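Local atomic coordinates of endonuclease NucS (Thermococcus kodakarensis KOD1, PDB entry 5GKE), a protein that cuts double-stranded DNA at mismatches as a restriction-type endonuclease, and is predicted also to cleave single-stranded ends of branched DNA. Residues Val18-Ser23 / Tyr113-Phe118; Val39-Asp42 / Lys46-Leu49; Arg83-Leu88 / Val93-Arg98; Ile199-Glu202 / Lys207-Gly210. The protein carries 1 engineered substitution. One frame throughout, in Å; residues are numbered along the deposited sequence.

Contact 1 (Val18-Ser23 / Tyr113-Phe118); sequences VSLVNS and YMVSVF
L20 sits over V115 and V117, where helix 14-27 packs on strand 111-118 of the N-terminal PH-like domain. This is helix-on-sheet packing, carried on the helix side mainly by one leucine. The valines are two positions apart in the strand, so both face the helix. L20 divides its branches between them. Its CD1 methyl lies 3.7 Å from V115 CG1. Its CD2 methyl lies 3.6 Å from V117 CG2. The stem joins in, with L20 CB 3.9 Å from V115 CG2. V115 presents both of its methyls to the leucine. Its chi1 of 52° sets CG1 between the backbone N and the carbonyl carbon, within range of CD1, while CG2 faces the stem.

The next shell closes around these three buried residues. L20 also touches T7 and I9 of strand 6-10, while V115 packs on L31 and P12 and V117 on A29. Backbone bonds of V115 with I9 and of S116 with T32 hold the strand between its two neighbours. Further on, the F118 ring stacks with F34 of the second subunit, so the strand also serves the dimer interface. At the helix itself the closest approach is to the backbone: V117 CG2 lies 3.4 Å from L20 O.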
loop_
_atom_site.group_PDB
_atom_site.type_symbol
_atom_site.label_atom_id
_atom_site.label_comp_id
_atom_site.label_asym_id
_atom_site.label_seq_id
_atom_site.Cartn_x
_atom_site.Cartn_y
_atom_site.Cartn_z
ATOM N N VAL A 18 -30.599 -9.950 -3.319
ATOM C CA VAL A 18 -30.213 -11.171 -2.613
ATOM C C VAL A 18 -29.797 -12.265 -3.573
ATOM O O VAL A 18 -28.749 -12.910 -3.410
ATOM C CB VAL A 18 -31.367 -11.688 -1.730
ATOM C CG1 VAL A 18 -31.028 -13.054 -1.145
ATOM C CG2 VAL A 18 -31.674 -10.689 -0.623
ATOM N N SER A 19 -30.626 -12.455 -4.590
ATOM C CA SER A 19 -30.397 -13.479 -5.591
ATOM C C SER A 19 -29.029 -13.345 -6.264
ATOM O O SER A 19 -28.290 -14.327 -6.382
ATOM C CB SER A 19 -31.522 -13.431 -6.641
ATOM O OG SER A 19 -31.264 -14.345 -7.694
ATOM N N LEU A 20 -28.689 -12.129 -6.690
ATOM C CA LEU A 20 -27.415 -11.891 -7.383
ATOM C C LEU A 20 -26.208 -11.971 -6.481
ATOM O O LEU A 20 -25.190 -12.555 -6.853
ATOM C CB LEU A 20 -27.419 -10.535 -8.063
ATOM C CG LEU A 20 -28.108 -10.570 -9.431
ATOM C CD1 LEU A 20 -27.915 -9.253 -10.171
ATOM C CD2 LEU A 20 -27.535 -11.706 -10.229
ATOM N N VAL A 21 -26.299 -11.376 -5.299
ATOM C CA VAL A 21 -25.206 -11.511 -4.347
ATOM C C VAL A 21 -24.918 -12.987 -4.105
ATOM O O VAL A 21 -23.782 -13.441 -4.278
ATOM C CB VAL A 21 -25.515 -10.828 -3.029
ATOM C CG1 VAL A 21 -24.419 -11.120 -2.053
ATOM C CG2 VAL A 21 -25.676 -9.316 -3.246
ATOM N N ASN A 22 -25.966 -13.735 -3.758
ATOM C CA ASN A 22 -25.844 -15.162 -3.465
ATOM C C ASN A 22 -25.169 -15.898 -4.595
ATOM O O ASN A 22 -24.186 -16.625 -4.401
ATOM C CB ASN A 22 -27.215 -15.786 -3.218
ATOM C CG ASN A 22 -27.840 -15.346 -1.910
ATOM O OD1 ASN A 22 -27.153 -14.861 -0.998
ATOM N ND2 ASN A 22 -29.158 -15.520 -1.806
ATOM N N SER A 23 -25.713 -15.688 -5.783
ATOM C CA SER A 23 -25.210 -16.321 -6.983
ATOM C C SER A 23 -23.736 -16.005 -7.208
ATOM O O SER A 23 -22.942 -16.894 -7.537
ATOM C CB SER A 23 -26.038 -15.879 -8.182
ATOM O OG SER A 23 -25.396 -16.292 -9.375
ATOM N N TYR A 113 -28.281 1.166 -6.622
ATOM C CA TYR A 113 -28.534 1.632 -7.987
ATOM C C TYR A 113 -28.254 0.546 -9.010
ATOM O O TYR A 113 -28.905 0.459 -10.048
ATOM C CB TYR A 113 -27.678 2.848 -8.325
ATOM C CG TYR A 113 -27.711 3.967 -7.314
ATOM C CD1 TYR A 113 -28.873 4.705 -7.099
ATOM C CD2 TYR A 113 -26.566 4.314 -6.595
ATOM C CE1 TYR A 113 -28.903 5.744 -6.175
ATOM C CE2 TYR A 113 -26.592 5.353 -5.677
ATOM C CZ TYR A 113 -27.759 6.064 -5.473
ATOM O OH TYR A 113 -27.785 7.092 -4.566
ATOM N N MET A 114 -27.245 -0.261 -8.743
ATOM C CA MET A 114 -26.956 -1.369 -9.634
ATOM C C MET A 114 -26.309 -2.506 -8.857
ATOM O O MET A 114 -25.576 -2.270 -7.896
ATOM C CB MET A 114 -26.048 -0.915 -10.782
ATOM C CG MET A 114 -25.901 -1.944 -11.888
ATOM S SD MET A 114 -24.473 -1.632 -12.943
ATOM C CE MET A 114 -23.204 -2.443 -11.951
ATOM N N VAL A 115 -26.593 -3.732 -9.275
ATOM C CA VAL A 115 -25.869 -4.901 -8.803
ATOM C C VAL A 115 -25.495 -5.726 -10.023
ATOM O O VAL A 115 -26.255 -5.815 -10.978
ATOM C CB VAL A 115 -26.700 -5.739 -7.798
ATOM C CG1 VAL A 115 -28.069 -6.064 -8.361
ATOM C CG2 VAL A 115 -25.970 -7.013 -7.441
ATOM N N SER A 116 -24.314 -6.318 -10.006
ATOM C CA SER A 116 -23.852 -7.059 -11.164
ATOM C C SER A 116 -23.007 -8.243 -10.765
ATOM O O SER A 116 -22.278 -8.214 -9.761
ATOM C CB SER A 116 -23.050 -6.154 -12.106
ATOM O OG SER A 116 -21.826 -5.764 -11.493
ATOM N N VAL A 117 -23.107 -9.287 -11.570
ATOM C CA VAL A 117 -22.325 -10.480 -11.359
ATOM C C VAL A 117 -21.465 -10.679 -12.580
ATOM O O VAL A 117 -21.968 -10.743 -13.702
ATOM C CB VAL A 117 -23.214 -11.708 -11.107
ATOM C CG1 VAL A 117 -22.393 -12.978 -11.116
ATOM C CG2 VAL A 117 -23.946 -11.554 -9.798
ATOM N N PHE A 118 -20.161 -10.758 -12.363
ATOM C CA PHE A 118 -19.229 -10.861 -13.461
ATOM C C PHE A 118 -18.461 -12.159 -13.301
ATOM O O PHE A 118 -17.615 -12.283 -12.422
ATOM C CB PHE A 118 -18.301 -9.636 -13.471
ATOM C CG PHE A 118 -17.258 -9.638 -14.570
ATOM C CD1 PHE A 118 -17.422 -10.380 -15.720
ATOM C CD2 PHE A 118 -16.105 -8.876 -14.436
ATOM C CE1 PHE A 118 -16.453 -10.361 -16.710
ATOM C CE2 PHE A 118 -15.146 -8.858 -15.422
ATOM C CZ PHE A 118 -15.319 -9.596 -16.557
#

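Contact 2 (Val39-Asp42 / Lys46-Leu49); sequences VHYD and KSEL. With nucleotides of chain D.
V39-D42 and K46-L49 run antiparallel, with V39-L49 and Y41-S47 as hydrogen-bonded pairs and axes 4.8 Å apart. H40 and E48 meet on one face of the sheet. E48 bends at chi2 (-68°) and brings OE1 to the edge of the imidazole. H40 ND1 donates to E48 OE1; the modelled 2.5 Å is very short and doubtful. The ring and carboxylate planes are 41° apart. Beside them, K46 CD lies 3.6 Å from D42 OD1, which makes a salt bridge with K239 of the second subunit.

On the other face, the Y41 ring is covered by the guanine of DG8 of chain D. C5 of DG8 lies 3.3 Å above the ring plane, toward the rim. S47 OG sits at the ring edge, 3.4 Å from Y41 CD2, and gives a hydrogen bond to a water that donates to V39 O. Y41 OH bonds to E103 and to A45 N. Cutting Y41 back to an alanine is likely to leave the guanine without its aromatic support and E103 without this hydroxyl partner. The second subunit adds an antiparallel strand beside K46-E48. This is a beta hairpin of the PH-like domain, continued across the dimer and used as a DNA-base contact site.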
loop_
_atom_site.group_PDB
_atom_site.type_symbol
_atom_site.label_atom_id
_atom_site.label_comp_id
_atom_site.label_asym_id
_atom_site.label_seq_id
_atom_site.Cartn_x
_atom_site.Cartn_y
_atom_site.Cartn_z
ATOM N N VAL A 39 -20.787 3.037 5.938
ATOM C CA VAL A 39 -19.821 1.977 6.189
ATOM C C VAL A 39 -19.304 2.009 7.628
ATOM O O VAL A 39 -18.863 3.041 8.138
ATOM C CB VAL A 39 -18.629 2.048 5.212
ATOM C CG1 VAL A 39 -17.694 0.844 5.431
ATOM C CG2 VAL A 39 -19.128 2.060 3.773
ATOM N N HIS A 40 -19.368 0.864 8.285
ATOM C CA HIS A 40 -18.939 0.770 9.671
ATOM C C HIS A 40 -17.827 -0.266 9.710
ATOM O O HIS A 40 -18.005 -1.385 9.230
ATOM C CB HIS A 40 -20.118 0.408 10.578
ATOM C CG HIS A 40 -21.397 1.093 10.197
ATOM N ND1 HIS A 40 -21.649 2.414 10.493
ATOM C CD2 HIS A 40 -22.483 0.641 9.519
ATOM C CE1 HIS A 40 -22.840 2.748 10.019
ATOM N NE2 HIS A 40 -23.364 1.692 9.423
ATOM N N TYR A 41 -16.656 0.125 10.210
ATOM C CA TYR A 41 -15.516 -0.793 10.246
ATOM C C TYR A 41 -14.944 -0.922 11.665
ATOM O O TYR A 41 -14.704 0.068 12.350
ATOM C CB TYR A 41 -14.418 -0.346 9.252
ATOM C CG TYR A 41 -13.062 -0.913 9.600
ATOM C CD1 TYR A 41 -12.796 -2.272 9.451
ATOM C CD2 TYR A 41 -12.063 -0.097 10.122
ATOM C CE1 TYR A 41 -11.572 -2.804 9.810
ATOM C CE2 TYR A 41 -10.833 -0.614 10.483
ATOM C CZ TYR A 41 -10.589 -1.968 10.333
ATOM O OH TYR A 41 -9.353 -2.474 10.686
ATOM N N ASP A 42 -14.753 -2.153 12.111
ATOM C CA ASP A 42 -14.141 -2.393 13.411
ATOM C C ASP A 42 -13.215 -3.599 13.382
ATOM O O ASP A 42 -13.636 -4.718 13.054
ATOM C CB ASP A 42 -15.212 -2.581 14.482
ATOM C CG ASP A 42 -14.643 -2.492 15.904
ATOM O OD1 ASP A 42 -13.541 -1.916 16.089
ATOM O OD2 ASP A 42 -15.304 -2.996 16.833
ATOM N N LYS A 46 -10.695 1.473 13.758
ATOM C CA LYS A 46 -12.142 1.664 13.738
ATOM C C LYS A 46 -12.497 2.892 12.912
ATOM O O LYS A 46 -11.786 3.900 12.958
ATOM C CB LYS A 46 -12.682 1.793 15.166
ATOM C CG LYS A 46 -14.180 1.961 15.276
ATOM C CD LYS A 46 -14.715 1.453 16.620
ATOM C CE LYS A 46 -15.579 2.505 17.302
ATOM N NZ LYS A 46 -16.487 3.186 16.334
ATOM N N SER A 47 -13.587 2.809 12.149
ATOM C CA SER A 47 -13.967 3.926 11.283
ATOM C C SER A 47 -15.463 4.006 10.973
ATOM O O SER A 47 -16.182 3.020 11.064
ATOM C CB SER A 47 -13.194 3.857 9.958
ATOM O OG SER A 47 -13.620 2.754 9.172
ATOM N N GLU A 48 -15.906 5.197 10.584
ATOM C CA GLU A 48 -17.285 5.416 10.193
ATOM C C GLU A 48 -17.337 6.254 8.927
ATOM O O GLU A 48 -16.605 7.229 8.774
ATOM C CB GLU A 48 -18.072 6.102 11.309
ATOM C CG GLU A 48 -18.386 5.212 12.509
ATOM C CD GLU A 48 -19.378 4.091 12.189
ATOM O OE1 GLU A 48 -20.249 4.278 11.303
ATOM O OE2 GLU A 48 -19.287 3.023 12.839
ATOM N N LEU A 49 -18.202 5.858 8.008
ATOM C CA LEU A 49 -18.430 6.626 6.800
ATOM C C LEU A 49 -19.930 6.844 6.617
ATOM O O LEU A 49 -20.694 5.876 6.553
ATOM C CB LEU A 49 -17.817 5.905 5.590
ATOM C CG LEU A 49 -17.786 6.677 4.277
ATOM C CD1 LEU A 49 -16.980 7.952 4.445
ATOM C CD2 LEU A 49 -17.238 5.810 3.135
ATOM P P DG D 8 -5.068 3.307 7.911
ATOM O OP1 DG D 8 -5.861 3.366 6.656
ATOM O OP2 DG D 8 -4.937 4.535 8.732
ATOM O "O5'" DG D 8 -5.702 2.160 8.816
ATOM C "C5'" DG D 8 -5.127 1.831 10.063
ATOM C "C4'" DG D 8 -5.129 0.333 10.270
ATOM O "O4'" DG D 8 -6.484 -0.150 10.170
ATOM C "C3'" DG D 8 -4.324 -0.460 9.241
ATOM O "O3'" DG D 8 -3.750 -1.597 9.841
ATOM C "C2'" DG D 8 -5.371 -0.857 8.210
ATOM C "C1'" DG D 8 -6.602 -1.051 9.080
ATOM N N9 DG D 8 -7.833 -0.750 8.367
ATOM C C8 DG D 8 -8.315 0.495 8.054
ATOM N N7 DG D 8 -9.431 0.466 7.390
ATOM C C5 DG D 8 -9.703 -0.889 7.248
ATOM C C6 DG D 8 -10.785 -1.533 6.614
ATOM O O6 DG D 8 -11.745 -1.015 6.030
ATOM N N1 DG D 8 -10.680 -2.918 6.694
ATOM C C2 DG D 8 -9.654 -3.598 7.313
ATOM N N2 DG D 8 -9.732 -4.934 7.292
ATOM N N3 DG D 8 -8.630 -3.005 7.911
ATOM C C4 DG D 8 -8.722 -1.651 7.838
HETATM O O HOH W 1 -15.964 3.164 7.470
#

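Contact 3 (Arg83-Leu88 / Val93-Arg98); sequences RVRLEL and VLVSIR
R83 and I97 exchange backbone hydrogen bonds at one end of this beta hairpin of the N-terminal PH-like domain, and E87 and V93 do so at the other. E87 N to V93 O is 2.8 Å. Between them strand 92-98 is broken at V95 and S96. One bond spans this part, from V95 N to R85 O. S96 has a positive phi of 60°.

The apolar contacts lie toward helix 14-27. L86 CD1 meets L94 CD1 at 3.7 Å. V84 CG2 lies 4.0 Å from S96 CB, and F64 packs on V84, L94 and S96. L86 reaches on to V18 and V21 of the helix.

The charged contacts lie around R85. Its chi1 of 70° sets CG between the backbone N and the carbonyl carbon, and the extended chain then carries the guanidinium alongside E87. It grips E87 side-on, with NE (2.7 Å) and NH1 (2.9 Å) both bonded to OE2. V95 CG1 covers one face of the guanidinium, and I97 CD1 sits at its edge, 3.4 Å from R85 NH2. E87 OE1 makes a salt bridge with R89. Two arginines thus share one carboxylate, which would probably favour its ionised form.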
loop_
_atom_site.group_PDB
_atom_site.type_symbol
_atom_site.label_atom_id
_atom_site.label_comp_id
_atom_site.label_asym_id
_atom_site.label_seq_id
_atom_site.Cartn_x
_atom_site.Cartn_y
_atom_site.Cartn_z
ATOM N N ARG A 83 -14.925 -13.555 4.944
ATOM C CA ARG A 83 -16.152 -14.243 4.556
ATOM C C ARG A 83 -17.223 -13.196 4.530
ATOM O O ARG A 83 -17.371 -12.457 5.494
ATOM C CB ARG A 83 -16.561 -15.348 5.533
ATOM C CG ARG A 83 -15.670 -16.567 5.631
ATOM C CD ARG A 83 -16.320 -17.607 6.572
ATOM N NE ARG A 83 -15.492 -18.796 6.786
ATOM C CZ ARG A 83 -15.433 -19.833 5.951
ATOM N NH1 ARG A 83 -16.148 -19.836 4.830
ATOM N NH2 ARG A 83 -14.650 -20.869 6.229
ATOM N N VAL A 84 -17.983 -13.136 3.448
ATOM C CA VAL A 84 -18.986 -12.101 3.332
ATOM C C VAL A 84 -20.363 -12.735 3.283
ATOM O O VAL A 84 -20.525 -13.896 2.901
ATOM C CB VAL A 84 -18.745 -11.231 2.084
ATOM C CG1 VAL A 84 -19.119 -11.991 0.853
ATOM C CG2 VAL A 84 -19.536 -9.949 2.161
ATOM N N ARG A 85 -21.354 -11.980 3.725
ATOM C CA ARG A 85 -22.727 -12.423 3.639
ATOM C C ARG A 85 -23.614 -11.186 3.602
ATOM O O ARG A 85 -23.199 -10.100 4.016
ATOM C CB ARG A 85 -23.085 -13.327 4.812
ATOM C CG ARG A 85 -23.169 -12.604 6.139
ATOM C CD ARG A 85 -23.557 -13.538 7.278
ATOM N NE ARG A 85 -23.541 -12.827 8.555
ATOM C CZ ARG A 85 -22.447 -12.638 9.289
ATOM N NH1 ARG A 85 -22.512 -11.965 10.428
ATOM N NH2 ARG A 85 -21.281 -13.119 8.876
ATOM N N LEU A 86 -24.816 -11.344 3.063
ATOM C CA LEU A 86 -25.800 -10.273 3.027
ATOM C C LEU A 86 -26.846 -10.514 4.091
ATOM O O LEU A 86 -27.494 -11.557 4.097
ATOM C CB LEU A 86 -26.451 -10.186 1.644
ATOM C CG LEU A 86 -27.627 -9.225 1.445
ATOM C CD1 LEU A 86 -27.294 -7.810 1.835
ATOM C CD2 LEU A 86 -28.128 -9.293 -0.011
ATOM N N GLU A 87 -27.010 -9.553 4.991
ATOM C CA GLU A 87 -27.997 -9.685 6.046
ATOM C C GLU A 87 -29.130 -8.738 5.782
ATOM O O GLU A 87 -28.915 -7.585 5.397
ATOM C CB GLU A 87 -27.391 -9.408 7.426
ATOM C CG GLU A 87 -26.466 -10.517 7.885
ATOM C CD GLU A 87 -25.901 -10.294 9.269
ATOM O OE1 GLU A 87 -26.056 -9.178 9.814
ATOM O OE2 GLU A 87 -25.302 -11.247 9.813
ATOM N N LEU A 88 -30.343 -9.231 5.986
ATOM C CA LEU A 88 -31.518 -8.401 5.799
ATOM C C LEU A 88 -31.904 -7.823 7.142
ATOM O O LEU A 88 -32.325 -8.530 8.057
ATOM C CB LEU A 88 -32.661 -9.199 5.173
ATOM C CG LEU A 88 -32.622 -9.431 3.652
ATOM C CD1 LEU A 88 -31.294 -9.057 3.012
ATOM C CD2 LEU A 88 -33.001 -10.867 3.284
ATOM N N VAL A 93 -27.516 -5.405 4.435
ATOM C CA VAL A 93 -26.196 -5.045 4.939
ATOM C C VAL A 93 -25.199 -6.110 4.526
ATOM O O VAL A 93 -25.402 -7.297 4.793
ATOM C CB VAL A 93 -26.199 -4.872 6.479
ATOM C CG1 VAL A 93 -24.805 -4.601 7.002
ATOM C CG2 VAL A 93 -27.128 -3.747 6.875
ATOM N N LEU A 94 -24.160 -5.682 3.815
ATOM C CA LEU A 94 -23.025 -6.541 3.482
ATOM C C LEU A 94 -22.070 -6.621 4.679
ATOM O O LEU A 94 -21.707 -5.587 5.232
ATOM C CB LEU A 94 -22.301 -5.992 2.265
ATOM C CG LEU A 94 -22.496 -6.613 0.888
ATOM C CD1 LEU A 94 -23.894 -7.101 0.670
ATOM C CD2 LEU A 94 -22.107 -5.601 -0.161
ATOM N N VAL A 95 -21.652 -7.820 5.083
ATOM C CA VAL A 95 -20.947 -7.912 6.353
ATOM C C VAL A 95 -19.453 -8.258 6.284
ATOM O O VAL A 95 -18.672 -7.534 6.877
ATOM C CB VAL A 95 -21.671 -8.842 7.321
ATOM C CG1 VAL A 95 -20.818 -9.111 8.534
ATOM C CG2 VAL A 95 -22.942 -8.145 7.795
ATOM N N SER A 96 -19.010 -9.358 5.698
ATOM C CA SER A 96 -17.524 -9.519 5.646
ATOM C C SER A 96 -16.756 -9.557 7.003
ATOM O O SER A 96 -16.293 -8.527 7.514
ATOM C CB SER A 96 -16.880 -8.439 4.780
ATOM O OG SER A 96 -15.514 -8.752 4.575
ATOM N N ILE A 97 -16.721 -10.730 7.621
ATOM C CA ILE A 97 -15.936 -10.967 8.829
ATOM C C ILE A 97 -14.539 -11.529 8.528
ATOM O O ILE A 97 -14.355 -12.331 7.620
ATOM C CB ILE A 97 -16.691 -11.933 9.762
ATOM C CG1 ILE A 97 -17.888 -11.213 10.383
ATOM C CG2 ILE A 97 -15.777 -12.501 10.840
ATOM C CD1 ILE A 97 -18.868 -12.131 11.101
ATOM N N ARG A 98 -13.543 -11.091 9.286
ATOM C CA ARG A 98 -12.204 -11.640 9.150
ATOM C C ARG A 98 -11.774 -12.239 10.481
ATOM O O ARG A 98 -12.097 -11.721 11.577
ATOM C CB ARG A 98 -11.233 -10.554 8.695
ATOM C CG ARG A 98 -9.894 -11.024 8.216
ATOM C CD ARG A 98 -9.055 -9.814 7.808
ATOM N NE ARG A 98 -7.640 -10.152 7.635
ATOM C CZ ARG A 98 -6.641 -9.299 7.843
ATOM N NH1 ARG A 98 -6.914 -8.064 8.234
ATOM N NH2 ARG A 98 -5.375 -9.669 7.658
#

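Contact 4 (Ile199-Glu202 / Lys207-Gly210); sequences ILRE and KVRG
The guanidinium of R201 meets V208 O at a slant, NH2 foremost. R201 NH2 donates to this oxygen over 3.1 Å. The bond is weak, since the N-H...O angle is only 127°. R201 NE lies farther from the same oxygen, at 3.8 Å. NE is buried here and has no partner in the model. The aliphatic part of the arginine packs as well: R201 CG lies 3.9 Å from V208 CB. The chain is extended from CG to NE, and this carries the guanidinium past the valine to its carbonyl. With a leucine in place of R201 the donor is gone, and V208 O would probably be left without this link to the helix.

The two segments belong to a beta-alpha-beta unit, in which strand 175-180, helix 187-204 and strand 208-214 follow one another. The two strands of the unit are parallel neighbours in the mixed sheet of the C-terminal PDDEXK-type nuclease domain. E179 and Q192 of this same unit form part of the magnesium site. L200 points from the helix to the sheet, and its side chain is about 12 Å from the ion.

V208 points back at the helix and is buried. Its CG2 lies 4.0 Å from L200 CB and 3.9 Å from L200 O. L200 and V208 both also touch V177 of the central strand. On the outer side of the helix, E202 OE2 makes a salt bridge with K227 of the second subunit.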
loop_
_atom_site.group_PDB
_atom_site.type_symbol
_atom_site.label_atom_id
_atom_site.label_comp_id
_atom_site.label_asym_id
_atom_site.label_seq_id
_atom_site.Cartn_x
_atom_site.Cartn_y
_atom_site.Cartn_z
ATOM N N ILE A 199 26.035 -4.887 12.647
ATOM C CA ILE A 199 25.883 -6.262 13.093
ATOM C C ILE A 199 27.013 -7.120 12.541
ATOM O O ILE A 199 27.564 -7.966 13.250
ATOM C CB ILE A 199 24.524 -6.831 12.681
ATOM C CG1 ILE A 199 23.431 -6.213 13.552
ATOM C CG2 ILE A 199 24.503 -8.346 12.819
ATOM C CD1 ILE A 199 22.050 -6.460 13.034
ATOM N N LEU A 200 27.388 -6.869 11.291
ATOM C CA LEU A 200 28.472 -7.618 10.670
ATOM C C LEU A 200 29.830 -7.230 11.247
ATOM O O LEU A 200 30.719 -8.063 11.325
ATOM C CB LEU A 200 28.471 -7.424 9.156
ATOM C CG LEU A 200 27.411 -8.260 8.434
ATOM C CD1 LEU A 200 27.297 -7.797 7.026
ATOM C CD2 LEU A 200 27.749 -9.736 8.449
ATOM N N ARG A 201 29.998 -5.974 11.648
ATOM C CA ARG A 201 31.250 -5.556 12.277
ATOM C C ARG A 201 31.473 -6.280 13.605
ATOM O O ARG A 201 32.606 -6.488 14.006
ATOM C CB ARG A 201 31.287 -4.046 12.492
ATOM C CG ARG A 201 31.624 -3.285 11.232
ATOM C CD ARG A 201 32.050 -1.848 11.473
ATOM N NE ARG A 201 32.544 -1.284 10.214
ATOM C CZ ARG A 201 32.073 -0.176 9.649
ATOM N NH1 ARG A 201 31.107 0.516 10.246
ATOM N NH2 ARG A 201 32.575 0.251 8.491
ATOM N N GLU A 202 30.393 -6.685 14.265
ATOM C CA GLU A 202 30.500 -7.385 15.537
ATOM C C GLU A 202 31.207 -8.738 15.397
ATOM O O GLU A 202 31.895 -9.168 16.328
ATOM C CB GLU A 202 29.116 -7.558 16.167
ATOM C CG GLU A 202 28.671 -6.330 16.963
ATOM C CD GLU A 202 27.167 -6.269 17.194
ATOM O OE1 GLU A 202 26.516 -7.338 17.199
ATOM O OE2 GLU A 202 26.640 -5.144 17.374
ATOM N N LYS A 207 36.543 -4.662 9.091
ATOM C CA LYS A 207 36.691 -5.199 7.735
ATOM C C LYS A 207 35.389 -5.221 6.915
ATOM O O LYS A 207 35.285 -5.966 5.940
ATOM C CB LYS A 207 37.285 -6.611 7.788
ATOM C CG LYS A 207 38.761 -6.637 8.195
ATOM C CD LYS A 207 39.661 -6.027 7.115
ATOM C CE LYS A 207 40.844 -6.929 6.766
ATOM N NZ LYS A 207 41.200 -6.911 5.313
ATOM N N VAL A 208 34.371 -4.500 7.374
ATOM C CA VAL A 208 33.095 -4.435 6.669
ATOM C C VAL A 208 32.869 -3.097 5.949
ATOM O O VAL A 208 33.067 -2.027 6.521
ATOM C CB VAL A 208 31.944 -4.691 7.638
ATOM C CG1 VAL A 208 30.630 -4.748 6.899
ATOM C CG2 VAL A 208 32.180 -6.003 8.371
ATOM N N ARG A 209 32.481 -3.176 4.679
ATOM C CA ARG A 209 32.035 -2.011 3.908
ATOM C C ARG A 209 30.533 -2.087 3.636
ATOM O O ARG A 209 30.027 -3.164 3.321
ATOM C CB ARG A 209 32.765 -1.922 2.578
ATOM C CG ARG A 209 34.227 -1.574 2.664
ATOM C CD ARG A 209 34.891 -1.856 1.331
ATOM N NE ARG A 209 34.364 -1.012 0.261
ATOM C CZ ARG A 209 34.428 -1.319 -1.028
ATOM N NH1 ARG A 209 34.966 -2.469 -1.395
ATOM N NH2 ARG A 209 33.935 -0.490 -1.950
ATOM N N GLY A 210 29.808 -0.988 3.856
ATOM C CA GLY A 210 28.446 -0.862 3.361
ATOM C C GLY A 210 28.333 -0.088 2.064
ATOM O O GLY A 210 28.960 0.961 1.895
#

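In the fold
Contacts 1, 2 and 3 serve the N-terminal domain and its antiparallel sheet, while contact 4 lies in the nuclease domain, its centre 48 to 59 Å from theirs. Contacts 1 and 3 touch, the helix of contact 1 lying against strand 86-88. Contacts 2 and 3 are both hairpins, with centres about 14 Å apart, but their own atoms do not meet. Contacts 1 and 4 are buried packing of a helix on a strand. The first rests on apolar side chains; the second adds one weak arginine bond. The hairpins are partly buried. Contact 2 sets a charged face against the one that meets the DNA, while contact 3 has a salt bridge lying among valine and isoleucine side chains. Contacts 1, 2 and 4 reach the second subunit.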